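Local coordinates for probable exosome complex exonuclease 2 (Pyrococcus abyssi, PDB 2PO1), which probably serves as a non-catalytic subunit of the archaeal RNA-degrading exosome, helping to shape the active site of its partner Rrp41, at residues V139-H144 with A162-A167. Sequence-based numbering, arbitrary orientation.
Sequences VFIDVH and AALLNA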
loop_
_atom_site.group_PDB
_atom_site.type_symbol
_atom_site.label_atom_id
_atom_site.label_comp_id
_atom_site.label_asym_id
_atom_site.label_seq_id
_atom_site.Cartn_x
_atom_site.Cartn_y
_atom_site.Cartn_z
ATOM N N VAL C 139 15.513 19.562 1.525
ATOM C CA VAL C 139 15.066 19.927 2.859
ATOM C C VAL C 139 13.728 19.275 3.146
ATOM O O VAL C 139 12.724 19.549 2.451
ATOM C CB VAL C 139 14.963 21.485 3.002
ATOM C CG1 VAL C 139 14.391 21.866 4.372
ATOM C CG2 VAL C 139 16.336 22.105 2.839
ATOM N N PHE C 140 13.741 18.381 4.119
ATOM C CA PHE C 140 12.527 17.762 4.654
ATOM C C PHE C 140 11.985 18.515 5.877
ATOM O O PHE C 140 12.662 18.659 6.920
ATOM C CB PHE C 140 12.787 16.288 5.044
ATOM C CG PHE C 140 13.243 15.445 3.936
ATOM C CD1 PHE C 140 14.592 15.329 3.650
ATOM C CD2 PHE C 140 12.330 14.727 3.165
ATOM C CE1 PHE C 140 15.018 14.503 2.593
ATOM C CE2 PHE C 140 12.768 13.910 2.103
ATOM C CZ PHE C 140 14.095 13.794 1.836
ATOM N N ILE C 141 10.770 19.012 5.731
ATOM C CA ILE C 141 10.082 19.633 6.806
ATOM C C ILE C 141 9.170 18.532 7.336
ATOM O O ILE C 141 8.210 18.135 6.675
ATOM C CB ILE C 141 9.256 20.819 6.392
ATOM C CG1 ILE C 141 10.125 21.810 5.628
ATOM C CG2 ILE C 141 8.597 21.411 7.635
ATOM C CD1 ILE C 141 9.379 23.031 5.194
ATOM N N ASP C 142 9.551 17.969 8.477
ATOM C CA ASP C 142 8.803 16.827 8.977
ATOM C C ASP C 142 8.059 17.299 10.219
ATOM O O ASP C 142 8.671 17.767 11.231
ATOM C CB ASP C 142 9.688 15.620 9.237
ATOM C CG ASP C 142 10.074 14.922 7.993
ATOM O OD1 ASP C 142 11.297 14.828 7.737
ATOM O OD2 ASP C 142 9.181 14.538 7.197
ATOM N N VAL C 143 6.741 17.216 10.134
ATOM C CA VAL C 143 5.880 17.831 11.149
ATOM C C VAL C 143 5.284 16.658 11.873
ATOM O O VAL C 143 4.606 15.806 11.237
ATOM C CB VAL C 143 4.696 18.597 10.592
ATOM C CG1 VAL C 143 3.826 19.103 11.786
ATOM C CG2 VAL C 143 5.146 19.745 9.625
ATOM N N HIS C 144 5.598 16.590 13.168
ATOM C CA HIS C 144 5.094 15.604 14.050
ATOM C C HIS C 144 4.106 16.279 15.007
ATOM O O HIS C 144 4.512 16.984 15.983
ATOM C CB HIS C 144 6.266 15.016 14.838
ATOM C CG HIS C 144 6.270 13.532 14.876
ATOM N ND1 HIS C 144 6.324 12.772 13.734
ATOM C CD2 HIS C 144 6.324 12.660 15.914
ATOM C CE1 HIS C 144 6.319 11.493 14.062
ATOM N NE2 HIS C 144 6.375 11.404 15.377
ATOM N N ALA C 162 9.736 28.327 12.123
ATOM C CA ALA C 162 10.691 28.513 13.217
ATOM C C ALA C 162 11.779 27.453 13.101
ATOM O O ALA C 162 12.938 27.711 13.396
ATOM C CB ALA C 162 9.984 28.466 14.600
ATOM N N ALA C 163 11.430 26.246 12.660
ATOM C CA ALA C 163 12.428 25.178 12.578
ATOM C C ALA C 163 13.407 25.525 11.427
ATOM O O ALA C 163 14.627 25.399 11.553
ATOM C CB ALA C 163 11.744 23.843 12.354
ATOM N N LEU C 164 12.875 26.052 10.321
ATOM C CA LEU C 164 13.713 26.451 9.158
ATOM C C LEU C 164 14.673 27.583 9.529
ATOM O O LEU C 164 15.862 27.606 9.128
ATOM C CB LEU C 164 12.772 26.865 8.027
ATOM C CG LEU C 164 12.130 25.698 7.317
ATOM C CD1 LEU C 164 11.084 26.287 6.439
ATOM C CD2 LEU C 164 13.193 25.036 6.439
ATOM N N LEU C 165 14.169 28.525 10.315
ATOM C CA LEU C 165 15.011 29.599 10.827
ATOM C C LEU C 165 16.052 29.051 11.767
ATOM O O LEU C 165 17.124 29.555 11.818
ATOM C CB LEU C 165 14.205 30.656 11.560
ATOM C CG LEU C 165 13.341 31.495 10.612
ATOM C CD1 LEU C 165 12.237 32.150 11.432
ATOM C CD2 LEU C 165 14.205 32.495 9.824
ATOM N N ASN C 166 15.711 27.997 12.498
ATOM C CA ASN C 166 16.648 27.348 13.421
ATOM C C ASN C 166 17.693 26.461 12.751
ATOM O O ASN C 166 18.687 26.049 13.383
ATOM C CB ASN C 166 15.842 26.449 14.367
ATOM C CG ASN C 166 16.703 25.705 15.333
ATOM O OD1 ASN C 166 16.676 24.520 15.360
ATOM N ND2 ASN C 166 17.469 26.425 16.150
ATOM N N ALA C 167 17.455 26.139 11.491
ATOM C CA ALA C 167 18.177 25.091 10.849
ATOM C C ALA C 167 19.560 25.586 10.585
ATOM O O ALA C 167 19.768 26.768 10.258
ATOM C CB ALA C 167 17.493 24.688 9.571
#
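Leu164 of helix 152-166 packs against Val139 and Ile141 of strand 135-147 in a small, wholly apolar and buried contact between a helix and the face of a mixed beta-sheet. The two methyls of the leucine fork divide the work: CD2 lies 4.0 Å from CG1 of Val139, and CD1 lies 3.9 Å from CD1 of Ile141. A forked residue suits this place because it can touch two neighbours on the same strand face at once. Val139 points at the helix, and with CG1 anti to the backbone N (chi1 176°) that methyl is the one that meets Leu164. Ile141 reaches farther; its extended CG1-CD1 arm (chi2 -179°) carries the terminal methyl to the helix, and the two side chains meet at about a right angle. The CA atoms of Ile141 and Leu164 are 8.1 Å apart, a span the branched side chains fill; Ala163 meets Ile66 of strand 60-71. Phe140 and Asp142 alternate onto the other face, where Phe140 packs on a sugar of the bound RNA and Asp142 pairs with a basic side chain of a neighbouring subunit, a different protein. A helix covering one sheet face in this way is characteristic of the ribosomal protein S5 domain 2-like fold of the first RNase PH domain.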